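Local coordinates for precorrin-6Y C5,15-methyltransferase (Decarboxylating) (Geobacter metallireducens, PDB 3E05), which probably transfers methyl groups from S-adenosylmethionine to a precorrin in adenosylcobalamin biosynthesis, this chain being the C-terminal methyltransferase domain of the longer protein, at residues D[15-20]-D[81-86]; D[41-46]-D[105-110]; D[110-115]-D[130-135]. One frame throughout, in Å; residues are numbered along the deposited sequence. Where two conformers were deposited one is given.

Contact 1 (D[15-20]-D[81-86]); sequences EFATAK and RDNLKK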
ATOM      1  N   GLU D  15       6.867  24.211   1.089  1.00 37.79           N
ATOM      2  CA  GLU D  15       7.077  25.438   1.856  1.00 36.59           C
ATOM      3  C   GLU D  15       8.358  25.368   2.675  1.00 38.92           C
ATOM      4  O   GLU D  15       8.754  26.349   3.290  1.00 37.58           O
ATOM      5  CB  GLU D  15       5.900  25.717   2.794  1.00 38.48           C
ATOM      6  CG  GLU D  15       4.597  26.059   2.096  1.00 43.67           C
ATOM      7  CD  GLU D  15       4.537  27.496   1.596  1.00 52.48           C
ATOM      8  OE1 GLU D  15       5.373  28.331   2.008  1.00 50.49           O
ATOM      9  OE2 GLU D  15       3.637  27.791   0.790  1.00 54.65           O
ATOM     10  N   PHE D  16       8.991  24.196   2.699  1.00 37.35           N
ATOM     11  CA  PHE D  16      10.230  24.013   3.443  1.00 36.51           C
ATOM     12  C   PHE D  16      11.417  24.093   2.490  1.00 39.32           C
ATOM     13  O   PHE D  16      11.360  23.571   1.372  1.00 38.26           O
ATOM     14  CB  PHE D  16      10.274  22.648   4.152  1.00 35.13           C
ATOM     15  CG  PHE D  16       9.256  22.486   5.247  1.00 33.76           C
ATOM     16  CD1 PHE D  16       9.564  22.842   6.556  1.00 34.79           C
ATOM     17  CD2 PHE D  16       7.999  21.961   4.975  1.00 35.94           C
ATOM     18  CE1 PHE D  16       8.620  22.696   7.584  1.00 34.10           C
ATOM     19  CE2 PHE D  16       7.062  21.793   5.996  1.00 32.45           C
ATOM     20  CZ  PHE D  16       7.373  22.176   7.299  1.00 32.28           C
ATOM     21  N   ALA D  17      12.488  24.729   2.959  1.00 39.36           N
ATOM     22  CA  ALA D  17      13.779  24.666   2.297  1.00 41.91           C
ATOM     23  C   ALA D  17      14.332  23.276   2.583  1.00 43.08           C
ATOM     24  O   ALA D  17      14.513  22.891   3.749  1.00 40.80           O
ATOM     25  CB  ALA D  17      14.715  25.740   2.834  1.00 44.11           C
ATOM     26  N   THR D  18      14.566  22.517   1.517  1.00 44.42           N
ATOM     27  CA  THR D  18      14.944  21.105   1.638  1.00 45.65           C
ATOM     28  C   THR D  18      15.691  20.597   0.401  1.00 47.58           C
ATOM     29  O   THR D  18      15.831  21.322  -0.588  1.00 48.30           O
ATOM     30  CB  THR D  18      13.698  20.203   1.939  1.00 44.62           C
ATOM     31  OG1 THR D  18      14.123  18.888   2.322  1.00 43.38           O
ATOM     32  CG2 THR D  18      12.733  20.126   0.751  1.00 43.95           C
ATOM     33  N   ALA D  19      16.174  19.358   0.477  1.00 49.65           N
ATOM     34  CA  ALA D  19      16.752  18.666  -0.681  1.00 53.39           C
ATOM     35  C   ALA D  19      15.799  17.563  -1.120  1.00 56.87           C
ATOM     36  O   ALA D  19      14.843  17.251  -0.411  1.00 54.12           O
ATOM     37  CB  ALA D  19      18.122  18.084  -0.334  1.00 51.84           C
ATOM     38  N   LYS D  20      16.061  16.983  -2.290  1.00 61.28           N
ATOM     39  CA  LYS D  20      15.318  15.820  -2.772  1.00 64.71           C
ATOM     40  C   LYS D  20      15.564  14.619  -1.848  1.00 61.50           C
ATOM     41  O   LYS D  20      16.703  14.361  -1.444  1.00 60.32           O
ATOM     42  CB  LYS D  20      15.712  15.506  -4.220  1.00 67.02           C
ATOM     43  CG  LYS D  20      15.058  14.261  -4.812  1.00 74.49           C
ATOM     44  CD  LYS D  20      15.211  14.201  -6.327  1.00 76.74           C
ATOM     45  CE  LYS D  20      14.063  14.910  -7.040  1.00 83.73           C
ATOM     46  NZ  LYS D  20      12.757  14.205  -6.860  1.00 85.67           N
ATOM     47  N   ARG D  81      18.014  26.701   9.767  1.00 39.98           N
ATOM     48  CA  ARG D  81      18.063  28.136  10.049  1.00 43.26           C
ATOM     49  C   ARG D  81      16.983  28.920   9.302  1.00 38.44           C
ATOM     50  O   ARG D  81      16.227  29.672   9.924  1.00 41.05           O
ATOM     51  CB  ARG D  81      19.450  28.681   9.688  1.00 46.28           C
ATOM     52  CG  ARG D  81      19.897  29.891  10.493  1.00 55.16           C
ATOM     53  CD  ARG D  81      21.361  30.241  10.216  1.00 55.08           C
ATOM     54  NE  ARG D  81      22.280  29.158  10.581  1.00 57.60           N
ATOM     55  CZ  ARG D  81      22.968  28.423   9.707  1.00 61.52           C
ATOM     56  NH1 ARG D  81      22.852  28.645   8.401  1.00 62.34           N
ATOM     57  NH2 ARG D  81      23.776  27.462  10.141  1.00 56.88           N
ATOM     58  N   ASP D  82      16.892  28.718   7.985  1.00 41.26           N
ATOM     59  CA  ASP D  82      15.889  29.390   7.153  1.00 42.61           C
ATOM     60  C   ASP D  82      14.468  28.991   7.543  1.00 42.49           C
ATOM     61  O   ASP D  82      13.581  29.841   7.656  1.00 37.99           O
ATOM     62  CB  ASP D  82      16.107  29.089   5.663  1.00 44.63           C
ATOM     63  CG  ASP D  82      17.300  29.824   5.070  1.00 59.08           C
ATOM     64  OD1 ASP D  82      18.054  30.487   5.822  1.00 62.63           O
ATOM     65  OD2 ASP D  82      17.485  29.724   3.836  1.00 63.00           O
ATOM     66  N   ASN D  83      14.252  27.693   7.757  1.00 41.00           N
ATOM     67  CA  ASN D  83      12.922  27.198   8.111  1.00 39.70           C
ATOM     68  C   ASN D  83      12.427  27.654   9.494  1.00 39.01           C
ATOM     69  O   ASN D  83      11.274  28.062   9.642  1.00 40.98           O
ATOM     70  CB  ASN D  83      12.867  25.670   7.967  1.00 36.45           C
ATOM     71  CG  ASN D  83      12.983  25.207   6.516  1.00 39.91           C
ATOM     72  OD1 ASN D  83      12.515  25.875   5.584  1.00 36.68           O
ATOM     73  ND2 ASN D  83      13.605  24.044   6.320  1.00 33.08           N
ATOM     74  N   LEU D  84      13.305  27.600  10.491  1.00 39.31           N
ATOM     75  CA  LEU D  84      12.976  28.019  11.852  1.00 43.61           C
ATOM     76  C   LEU D  84      12.517  29.471  11.895  1.00 47.82           C
ATOM     77  O   LEU D  84      11.546  29.800  12.578  1.00 49.76           O
ATOM     78  CB  LEU D  84      14.169  27.812  12.789  1.00 42.96           C
ATOM     79  CG  LEU D  84      14.617  26.377  13.069  1.00 39.61           C
ATOM     80  CD1 LEU D  84      15.679  26.317  14.165  1.00 40.35           C
ATOM     81  CD2 LEU D  84      13.437  25.526  13.453  1.00 39.36           C
ATOM     82  N   LYS D  85      13.206  30.312  11.126  1.00 47.27           N
ATOM     83  CA  LYS D  85      12.881  31.720  10.969  1.00 54.65           C
ATOM     84  C   LYS D  85      11.545  31.910  10.226  1.00 51.80           C
ATOM     85  O   LYS D  85      10.696  32.672  10.687  1.00 53.47           O
ATOM     86  CB  LYS D  85      14.054  32.430  10.262  1.00 56.61           C
ATOM     87  CG  LYS D  85      13.851  33.901   9.905  1.00 65.93           C
ATOM     88  CD  LYS D  85      15.187  34.649   9.766  1.00 69.19           C
ATOM     89  CE  LYS D  85      16.194  33.956   8.827  1.00 78.94           C
ATOM     90  NZ  LYS D  85      15.828  34.020   7.380  1.00 83.75           N
ATOM     91  N   LYS D  86      11.356  31.200   9.109  1.00 46.20           N
ATOM     92  CA  LYS D  86      10.130  31.300   8.297  1.00 43.96           C
ATOM     93  C   LYS D  86       8.852  30.920   9.054  1.00 45.04           C
ATOM     94  O   LYS D  86       7.820  31.596   8.933  1.00 44.29           O
ATOM     95  CB  LYS D  86      10.251  30.434   7.029  1.00 44.62           C
ATOM     96  CG  LYS D  86       9.018  30.449   6.123  1.00 38.98           C
ATOM     97  CD  LYS D  86       9.234  29.654   4.839  1.00 42.15           C
ATOM     98  CE  LYS D  86       8.033  29.812   3.930  1.00 40.23           C
ATOM     99  NZ  LYS D  86       8.041  29.026   2.676  1.00 36.32           N
TER

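Contact 2 (D[41-46]-D[105-110]); sequences DLVMWD and DLPDPD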
ATOM      1  N   ASP D  41       4.902  21.492  27.172  1.00 44.47           N
ATOM      2  CA  ASP D  41       5.943  21.573  28.222  1.00 41.97           C
ATOM      3  C   ASP D  41       6.999  20.466  28.216  1.00 44.53           C
ATOM      4  O   ASP D  41       7.857  20.445  29.103  1.00 42.15           O
ATOM      5  CB  ASP D  41       5.347  21.698  29.641  1.00 48.90           C
ATOM      6  CG  ASP D  41       4.420  22.889  29.791  1.00 55.66           C
ATOM      7  OD1 ASP D  41       4.838  24.028  29.494  1.00 61.70           O
ATOM      8  OD2 ASP D  41       3.274  22.682  30.235  1.00 65.12           O
ATOM      9  N   LEU D  42       6.960  19.557  27.238  1.00 41.17           N
ATOM     10  CA  LEU D  42       7.949  18.463  27.195  1.00 38.90           C
ATOM     11  C   LEU D  42       9.240  18.883  26.516  1.00 35.64           C
ATOM     12  O   LEU D  42       9.274  19.849  25.766  1.00 41.06           O
ATOM     13  CB  LEU D  42       7.392  17.222  26.486  1.00 37.67           C
ATOM     14  CG  LEU D  42       6.176  16.493  27.077  1.00 43.01           C
ATOM     15  CD1 LEU D  42       5.943  15.200  26.320  1.00 39.23           C
ATOM     16  CD2 LEU D  42       6.339  16.196  28.558  1.00 38.12           C
ATOM     17  N   VAL D  43      10.303  18.134  26.766  1.00 34.50           N
ATOM     18  CA  VAL D  43      11.547  18.320  26.049  1.00 33.56           C
ATOM     19  C   VAL D  43      11.685  17.209  25.001  1.00 30.08           C
ATOM     20  O   VAL D  43      11.569  16.029  25.331  1.00 32.02           O
ATOM     21  CB  VAL D  43      12.778  18.341  26.997  1.00 32.16           C
ATOM     22  CG1 VAL D  43      14.105  18.306  26.205  1.00 33.64           C
ATOM     23  CG2 VAL D  43      12.730  19.581  27.902  1.00 36.69           C
ATOM     24  N   MET D  44      11.923  17.615  23.754  1.00 30.42           N
ATOM     25  CA  MET D  44      12.083  16.696  22.639  1.00 30.54           C
ATOM     26  C   MET D  44      13.456  16.849  21.981  1.00 30.38           C
ATOM     27  O   MET D  44      13.906  17.960  21.735  1.00 34.10           O
ATOM     28  CB  MET D  44      10.968  16.951  21.619  1.00 27.02           C
ATOM     29  CG  MET D  44      11.019  16.095  20.331  1.00 29.61           C
ATOM     30  SD  MET D  44       9.551  16.401  19.311  1.00 24.15           S
ATOM     31  CE  MET D  44      10.317  16.315  17.715  1.00 34.40           C
ATOM     32  N   TRP D  45      14.122  15.729  21.696  1.00 29.01           N
ATOM     33  CA  TRP D  45      15.270  15.745  20.784  1.00 28.29           C
ATOM     34  C   TRP D  45      14.855  15.291  19.369  1.00 31.22           C
ATOM     35  O   TRP D  45      14.162  14.280  19.232  1.00 29.66           O
ATOM     36  CB  TRP D  45      16.362  14.795  21.273  1.00 30.91           C
ATOM     37  CG  TRP D  45      16.974  15.070  22.635  1.00 32.32           C
ATOM     38  CD1 TRP D  45      16.823  16.189  23.416  1.00 38.70           C
ATOM     39  CD2 TRP D  45      17.885  14.216  23.334  1.00 33.11           C
ATOM     40  NE1 TRP D  45      17.558  16.060  24.580  1.00 31.84           N
ATOM     41  CE2 TRP D  45      18.235  14.869  24.544  1.00 39.09           C
ATOM     42  CE3 TRP D  45      18.432  12.958  23.062  1.00 33.02           C
ATOM     43  CZ2 TRP D  45      19.105  14.298  25.482  1.00 31.80           C
ATOM     44  CZ3 TRP D  45      19.295  12.384  24.007  1.00 35.46           C
ATOM     45  CH2 TRP D  45      19.623  13.059  25.192  1.00 37.66           C
ATOM     46  N   ASP D  46      15.276  16.029  18.339  1.00 28.46           N
ATOM     47  CA  ASP D  46      15.092  15.625  16.950  1.00 27.21           C
ATOM     48  C   ASP D  46      16.499  15.372  16.385  1.00 31.41           C
ATOM     49  O   ASP D  46      17.205  16.302  15.973  1.00 32.16           O
ATOM     50  CB  ASP D  46      14.317  16.709  16.183  1.00 30.33           C
ATOM     51  CG  ASP D  46      14.145  16.421  14.687  1.00 33.00           C
ATOM     52  OD1 ASP D  46      14.599  15.378  14.143  1.00 32.75           O
ATOM     53  OD2 ASP D  46      13.513  17.279  14.033  1.00 31.89           O
ATOM     54  N   ASP D 105      25.086  18.230  26.592  1.00 53.63           N
ATOM     55  CA  ASP D 105      24.697  19.574  27.026  1.00 52.99           C
ATOM     56  C   ASP D 105      23.183  19.820  27.007  1.00 51.78           C
ATOM     57  O   ASP D 105      22.706  20.825  27.555  1.00 50.48           O
ATOM     58  CB  ASP D 105      25.407  20.633  26.174  1.00 58.42           C
ATOM     59  CG  ASP D 105      26.872  20.819  26.558  1.00 63.98           C
ATOM     60  OD1 ASP D 105      27.494  19.868  27.091  1.00 65.45           O
ATOM     61  OD2 ASP D 105      27.407  21.924  26.318  1.00 69.15           O
ATOM     62  N   LEU D 106      22.438  18.909  26.379  1.00 45.65           N
ATOM     63  CA  LEU D 106      20.982  19.010  26.283  1.00 41.88           C
ATOM     64  C   LEU D 106      20.308  18.537  27.568  1.00 36.59           C
ATOM     65  O   LEU D 106      20.854  17.678  28.264  1.00 38.50           O
ATOM     66  CB  LEU D 106      20.482  18.176  25.094  1.00 39.97           C
ATOM     67  CG  LEU D 106      21.127  18.362  23.722  1.00 40.82           C
ATOM     68  CD1 LEU D 106      20.541  17.338  22.768  1.00 38.50           C
ATOM     69  CD2 LEU D 106      20.924  19.759  23.175  1.00 39.71           C
ATOM     70  N   PRO D 107      19.120  19.089  27.894  1.00 38.36           N
ATOM     71  CA  PRO D 107      18.352  18.506  28.992  1.00 37.56           C
ATOM     72  C   PRO D 107      17.825  17.128  28.619  1.00 41.93           C
ATOM     73  O   PRO D 107      17.672  16.830  27.422  1.00 38.62           O
ATOM     74  CB  PRO D 107      17.185  19.478  29.186  1.00 39.05           C
ATOM     75  CG  PRO D 107      17.149  20.326  28.019  1.00 37.28           C
ATOM     76  CD  PRO D 107      18.454  20.268  27.309  1.00 37.11           C
ATOM     77  N   ASP D 108      17.578  16.302  29.637  1.00 40.69           N
ATOM     78  CA  ASP D 108      16.984  14.979  29.458  1.00 40.63           C
ATOM     79  C   ASP D 108      15.669  15.048  28.682  1.00 38.51           C
ATOM     80  O   ASP D 108      14.847  15.942  28.914  1.00 35.87           O
ATOM     81  CB  ASP D 108      16.781  14.285  30.800  1.00 43.84           C
ATOM     82  CG  ASP D 108      18.091  14.018  31.517  1.00 45.91           C
ATOM     83  OD1 ASP D 108      19.141  14.511  31.058  1.00 43.07           O
ATOM     84  OD2 ASP D 108      18.071  13.314  32.546  1.00 49.22           O
ATOM     85  N   PRO D 109      15.501  14.132  27.717  1.00 36.98           N
ATOM     86  CA  PRO D 109      14.339  14.193  26.837  1.00 33.71           C
ATOM     87  C   PRO D 109      13.153  13.357  27.322  1.00 34.15           C
ATOM     88  O   PRO D 109      13.327  12.293  27.924  1.00 32.49           O
ATOM     89  CB  PRO D 109      14.890  13.638  25.531  1.00 34.80           C
ATOM     90  CG  PRO D 109      15.917  12.593  25.976  1.00 34.44           C
ATOM     91  CD  PRO D 109      16.396  13.006  27.367  1.00 35.12           C
ATOM     92  N   ASP D 110      11.955  13.874  27.081  1.00 33.36           N
ATOM     93  CA  ASP D 110      10.735  13.117  27.230  1.00 32.48           C
ATOM     94  C   ASP D 110      10.454  12.359  25.926  1.00 32.70           C
ATOM     95  O   ASP D 110       9.823  11.315  25.943  1.00 29.16           O
ATOM     96  CB  ASP D 110       9.564  14.055  27.494  1.00 32.49           C
ATOM     97  CG  ASP D 110       9.676  14.759  28.842  1.00 37.47           C
ATOM     98  OD1 ASP D 110       9.529  14.072  29.859  1.00 36.31           O
ATOM     99  OD2 ASP D 110       9.892  15.988  28.866  1.00 35.98           O
TER

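Contact 3 (D[110-115]-D[130-135]); sequences DRVFIG and RRLKSE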
ATOM      1  N   ASP D 110      11.955  13.874  27.081  1.00 33.36           N
ATOM      2  CA  ASP D 110      10.735  13.117  27.230  1.00 32.48           C
ATOM      3  C   ASP D 110      10.454  12.359  25.926  1.00 32.70           C
ATOM      4  O   ASP D 110       9.823  11.315  25.943  1.00 29.16           O
ATOM      5  CB  ASP D 110       9.564  14.055  27.494  1.00 32.49           C
ATOM      6  CG  ASP D 110       9.676  14.759  28.842  1.00 37.47           C
ATOM      7  OD1 ASP D 110       9.529  14.072  29.859  1.00 36.31           O
ATOM      8  OD2 ASP D 110       9.892  15.988  28.866  1.00 35.98           O
ATOM      9  N   ARG D 111      10.899  12.931  24.811  1.00 28.44           N
ATOM     10  CA  ARG D 111      10.502  12.478  23.471  1.00 29.46           C
ATOM     11  C   ARG D 111      11.738  12.564  22.582  1.00 32.98           C
ATOM     12  O   ARG D 111      12.437  13.576  22.586  1.00 31.23           O
ATOM     13  CB  ARG D 111       9.376  13.364  22.916  1.00 25.24           C
ATOM     14  CG  ARG D 111       8.071  13.348  23.691  1.00 31.69           C
ATOM     15  CD  ARG D 111       7.490  11.947  23.774  1.00 26.82           C
ATOM     16  NE  ARG D 111       6.165  11.917  24.384  1.00 32.38           N
ATOM     17  CZ  ARG D 111       5.931  11.694  25.677  1.00 37.13           C
ATOM     18  NH1 ARG D 111       6.934  11.491  26.530  1.00 31.92           N
ATOM     19  NH2 ARG D 111       4.682  11.692  26.126  1.00 38.78           N
ATOM     20  N   VAL D 112      12.058  11.485  21.866  1.00 29.03           N
ATOM     21  CA  VAL D 112      13.140  11.556  20.912  1.00 25.61           C
ATOM     22  C   VAL D 112      12.663  11.021  19.577  1.00 25.43           C
ATOM     23  O   VAL D 112      12.106   9.921  19.518  1.00 27.33           O
ATOM     24  CB  VAL D 112      14.390  10.776  21.369  1.00 27.69           C
ATOM     25  CG1 VAL D 112      15.439  10.799  20.281  1.00 28.26           C
ATOM     26  CG2 VAL D 112      14.976  11.383  22.641  1.00 32.42           C
ATOM     27  N   PHE D 113      12.836  11.831  18.544  1.00 25.92           N
ATOM     28  CA  PHE D 113      12.643  11.400  17.167  1.00 28.17           C
ATOM     29  C   PHE D 113      14.014  11.245  16.537  1.00 28.68           C
ATOM     30  O   PHE D 113      14.858  12.133  16.631  1.00 31.24           O
ATOM     31  CB  PHE D 113      11.782  12.371  16.354  1.00 26.59           C
ATOM     32  CG  PHE D 113      11.662  11.981  14.897  1.00 27.53           C
ATOM     33  CD1 PHE D 113      11.048  10.769  14.540  1.00 22.63           C
ATOM     34  CD2 PHE D 113      12.206  12.784  13.888  1.00 23.61           C
ATOM     35  CE1 PHE D 113      10.944  10.379  13.173  1.00 25.98           C
ATOM     36  CE2 PHE D 113      12.096  12.405  12.534  1.00 27.95           C
ATOM     37  CZ  PHE D 113      11.456  11.194  12.184  1.00 25.39           C
ATOM     38  N   ILE D 114      14.256  10.081  15.942  1.00 26.32           N
ATOM     39  CA  ILE D 114      15.483   9.846  15.213  1.00 25.29           C
ATOM     40  C   ILE D 114      15.176   9.798  13.711  1.00 28.76           C
ATOM     41  O   ILE D 114      14.636   8.799  13.202  1.00 29.25           O
ATOM     42  CB  ILE D 114      16.172   8.540  15.698  1.00 27.76           C
ATOM     43  CG1 ILE D 114      16.433   8.609  17.213  1.00 29.47           C
ATOM     44  CG2 ILE D 114      17.445   8.277  14.918  1.00 30.69           C
ATOM     45  CD1 ILE D 114      16.667   7.269  17.873  1.00 30.91           C
ATOM     46  N   GLY D 115      15.489  10.889  13.021  1.00 31.28           N
ATOM     47  CA  GLY D 115      15.256  11.029  11.570  1.00 31.08           C
ATOM     48  C   GLY D 115      16.479  10.675  10.725  1.00 33.93           C
ATOM     49  O   GLY D 115      16.365  10.450   9.514  1.00 33.03           O
ATOM     50  N   ARG D 130      19.835   5.827  27.955  1.00 42.88           N
ATOM     51  CA  ARG D 130      20.398   6.251  29.242  1.00 45.16           C
ATOM     52  C   ARG D 130      19.753   7.527  29.768  1.00 43.80           C
ATOM     53  O   ARG D 130      19.534   7.675  30.975  1.00 46.69           O
ATOM     54  CB  ARG D 130      21.921   6.407  29.139  1.00 48.63           C
ATOM     55  CG  ARG D 130      22.638   5.076  29.236  1.00 57.84           C
ATOM     56  CD  ARG D 130      23.897   5.021  28.393  1.00 70.13           C
ATOM     57  NE  ARG D 130      25.112   5.338  29.167  1.00 79.81           N
ATOM     58  CZ  ARG D 130      26.288   4.705  29.023  1.00 85.03           C
ATOM     59  NH1 ARG D 130      27.334   5.072  29.773  1.00 86.54           N
ATOM     60  NH2 ARG D 130      26.421   3.697  28.145  1.00 84.97           N
ATOM     61  N   ARG D 131      19.424   8.424  28.848  1.00 37.56           N
ATOM     62  CA  ARG D 131      18.900   9.739  29.190  1.00 39.82           C
ATOM     63  C   ARG D 131      17.372   9.829  29.268  1.00 41.31           C
ATOM     64  O   ARG D 131      16.850  10.762  29.887  1.00 41.45           O
ATOM     65  CB  ARG D 131      19.407  10.775  28.183  1.00 38.09           C
ATOM     66  CG  ARG D 131      20.939  10.862  28.047  1.00 45.20           C
ATOM     67  CD  ARG D 131      21.619  11.666  29.162  1.00 41.12           C
ATOM     68  NE  ARG D 131      20.959  12.946  29.419  1.00 40.68           N
ATOM     69  CZ  ARG D 131      21.145  14.061  28.721  1.00 37.54           C
ATOM     70  NH1 ARG D 131      21.992  14.095  27.703  1.00 40.17           N
ATOM     71  NH2 ARG D 131      20.477  15.156  29.055  1.00 37.67           N
ATOM     72  N   LEU D 132      16.660   8.892  28.627  1.00 38.54           N
ATOM     73  CA  LEU D 132      15.214   9.049  28.412  1.00 35.79           C
ATOM     74  C   LEU D 132      14.422   9.053  29.712  1.00 36.19           C
ATOM     75  O   LEU D 132      14.560   8.134  30.528  1.00 39.22           O
ATOM     76  CB  LEU D 132      14.668   7.971  27.460  1.00 36.36           C
ATOM     77  CG  LEU D 132      13.251   8.216  26.909  1.00 35.81           C
ATOM     78  CD1 LEU D 132      13.258   9.307  25.853  1.00 33.94           C
ATOM     79  CD2 LEU D 132      12.637   6.914  26.365  1.00 33.37           C
ATOM     80  N   LYS D 133      13.601  10.093  29.882  1.00 36.45           N
ATOM     81  CA  LYS D 133      12.790  10.262  31.088  0.50 37.88           C
ATOM     82  C   LYS D 133      11.695   9.208  31.227  1.00 41.80           C
ATOM     83  O   LYS D 133      11.373   8.498  30.271  1.00 39.26           O
ATOM     84  CB  LYS D 133      12.195  11.670  31.136  0.50 36.08           C
ATOM     85  CG  LYS D 133      13.248  12.766  31.305  0.50 29.98           C
ATOM     86  CD  LYS D 133      12.684  14.143  31.015  0.50 24.74           C
ATOM     87  CE  LYS D 133      11.862  14.694  32.179  0.50 32.12           C
ATOM     88  NZ  LYS D 133      11.206  15.983  31.823  0.50 41.32           N
ATOM     89  N   SER D 134      11.149   9.105  32.440  1.00 41.93           N
ATOM     90  CA  SER D 134      10.051   8.207  32.745  1.00 43.46           C
ATOM     91  C   SER D 134       8.862   8.552  31.852  1.00 40.33           C
ATOM     92  O   SER D 134       8.609   9.727  31.577  1.00 38.40           O
ATOM     93  CB  SER D 134       9.661   8.331  34.219  1.00 46.27           C
ATOM     94  OG  SER D 134       8.682   7.368  34.554  1.00 54.24           O
ATOM     95  N   GLU D 135       8.173   7.514  31.375  1.00 43.71           N
ATOM     96  CA  GLU D 135       7.075   7.639  30.400  1.00 46.01           C
ATOM     97  C   GLU D 135       7.522   8.257  29.064  1.00 41.09           C
ATOM     98  O   GLU D 135       6.708   8.824  28.323  1.00 40.46           O
ATOM     99  CB  GLU D 135       5.888   8.418  30.980  1.00 47.25           C
ATOM    100  CG  GLU D 135       5.257   7.803  32.213  1.00 55.77           C
ATOM    101  CD  GLU D 135       4.156   8.677  32.772  1.00 59.47           C
ATOM    102  OE1 GLU D 135       4.469   9.752  33.329  1.00 69.44           O
ATOM    103  OE2 GLU D 135       2.973   8.296  32.649  1.00 72.05           O
TER
HETATM  104  O   HOH W   1       7.849  11.845  29.557  1.00 40.79           O

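Contact 1 (D[15-20]-D[81-86])
N83 and K86, one helical turn apart on helix 74-86, hold E15 and A17 of the N-terminal loop. The helix belongs to the Rossmann-like sheet-and-helix fold of class I methyltransferases. It connects the parallel strands 66-71 and 92-96. The loop crosses one side of it before helix 26-35 begins.

The amide contact comes first. N83 takes A17 by both backbone polar groups, much as a neighbouring strand would. A17 N donates to N83 OD1 at 2.9 Å, and the N-H points almost straight at the oxygen. N83 ND2 donates to A17 O at 3.0 Å. In both bonds the donor lies in the carbonyl plane, on a lone pair. This pairing fixes which end of the amide is oxygen and which is nitrogen. ND2 also donates to S51 O, so three bonds hold the buried amide. S51 follows strand 43-47, where class I methyltransferases carry the glycine-rich loop that receives S-adenosylmethionine. Thus N83 ties that loop and the N-terminal segment to one helix.

The charged contact is more exposed. K86 stretches out with CG anti to the backbone N (chi1 179°) and its chain extended beyond, which carries the ammonium across to E15. K86 NZ meets E15 OE1 at 2.8 Å in a salt bridge, nearly along the C-O axis. K86 NZ also donates to E15 O at 2.8 Å. Side chain and backbone of one residue therefore share one ammonium group.

The van der Waals contact is slight. The ring of F16 also packs against I11, I23, S53, I56 and F87. The N83 amide stands at the ring edge, with the amide and ring planes nearly perpendicular; F16 CD1 comes 4.2 Å from N83 CG.

Contact 2 (D[41-46]-D[105-110])
W45 turns its indole toward L106, P107 and P109 by setting CG beside the backbone N and anti to the carbonyl carbon (chi1 -61°). D110 has the same kind of first torsion (chi1 -67°), which brings its carboxylate back to the backbone of V43.

The indole is clamped from both faces. P109 CG sits over the six-membered ring, 3.5 Å from the W45 ring centroid. On the opposite face L106 CD1 lies 3.8 Å from the centroid of the W45 five-membered ring. Both are CH-pi contacts. The ring edge is held too: W45 NE1 donates to P107 O at 2.9 Å. The carbonyl points at the nitrogen, but the N-H is bent away from the line and the oxygen lies somewhat out of the ring plane. This bond satisfies the buried indole nitrogen and fixes the rotation of the ring between its two covers.

At the other end D110 grips V43 twice. V43 N donates to D110 OD2 at 3.0 Å, with a nearly straight N-H...O angle of 173°. The oxygen uses its anti lone pair. D110 N donates back to V43 O at 2.8 Å. L42 CD2 packs on the same carboxylate, 3.6 Å from D110 OD2. Between the two ends, V43 CG1 fills in against P107 CG at 4.1 Å.

The V43-D110 pair lies where strands 43-47 and 111-114 start to run side by side in the parallel part of the sheet. R111 carries the backbone pairing on to V43 and W45. Helix 121-131 covers W45 through V128 and R131, while V43 and P107 also meet F68 of strand 66-71.

Contact 3 (D[110-115]-D[130-135])
L132 and V112 make the more closely packed, apolar part of this contact. L132 has CG anti to the backbone N (chi1 -167°), and this swings its CD1 methyl in toward the start of strand 111-114. There L132 CD1 lies 4.0 Å from D110 O and meets V112 CG2 at 4.2 Å. L132 is the first residue past helix 121-131 to leave helical geometry, and I138 also packs on it.

The other side is looser and wetter. K133 is exposed and was deposited in two conformers. In the one given, K133 NZ lies 3.2 Å from both D110 OD1 and D110 OD2, a weak salt bridge that the second conformer makes less certain. The same carboxylate has a firmer partner in V43 N. A water enters beside it, donating to D110 OD1 at 2.8 Å and to S134 O at 3.0 Å. It also accepts a weak bond from R111 NH1. The water thus bridges the loop to the strand where direct contacts are sparse.

R111 folds back beside this water, its chain bent at chi2. R111 NH1 donates to D110 O at 3.0 Å. The oxygen lies in the guanidinium plane, but the donor stands well above the carbonyl plane. R111 NH1 is also 3.2 Å from E135 O. R111 NH2 donates to R37 O, so the group ties the strand start to the loop that follows helix 26-35. A leucine here would probably leave D110 O and R37 O without their guanidinium partner and the water with one ligand fewer.

The arrangement belongs to a beta-alpha-beta unit of the Rossmann-like fold: strand 111-114, helix 121-131 and the neighbouring parallel strand 137-142, with residues 132-135 leading into strand 137-142.

From the N terminus, the loop 15-20 pairs with helix 74-86, and contact 1 closes a loop of 60 residues. Contact 2 opens inside that loop, at 41-46, and closes beyond it, at 105-110, so the two cross. Contact 3 follows in series and closes a much shorter loop of 14 residues. Contacts 2 and 3 share D110 and touch again through R131, which forms a salt bridge with D108; their centres are about 7 Å apart. Contact 1 lies about 25 Å from contact 3, centre to centre, across the domain. Contact 1 ties the N-terminal segment to helix 74-86; contacts 2 and 3 join strands 43-47 and 111-114 and the end of helix 121-131.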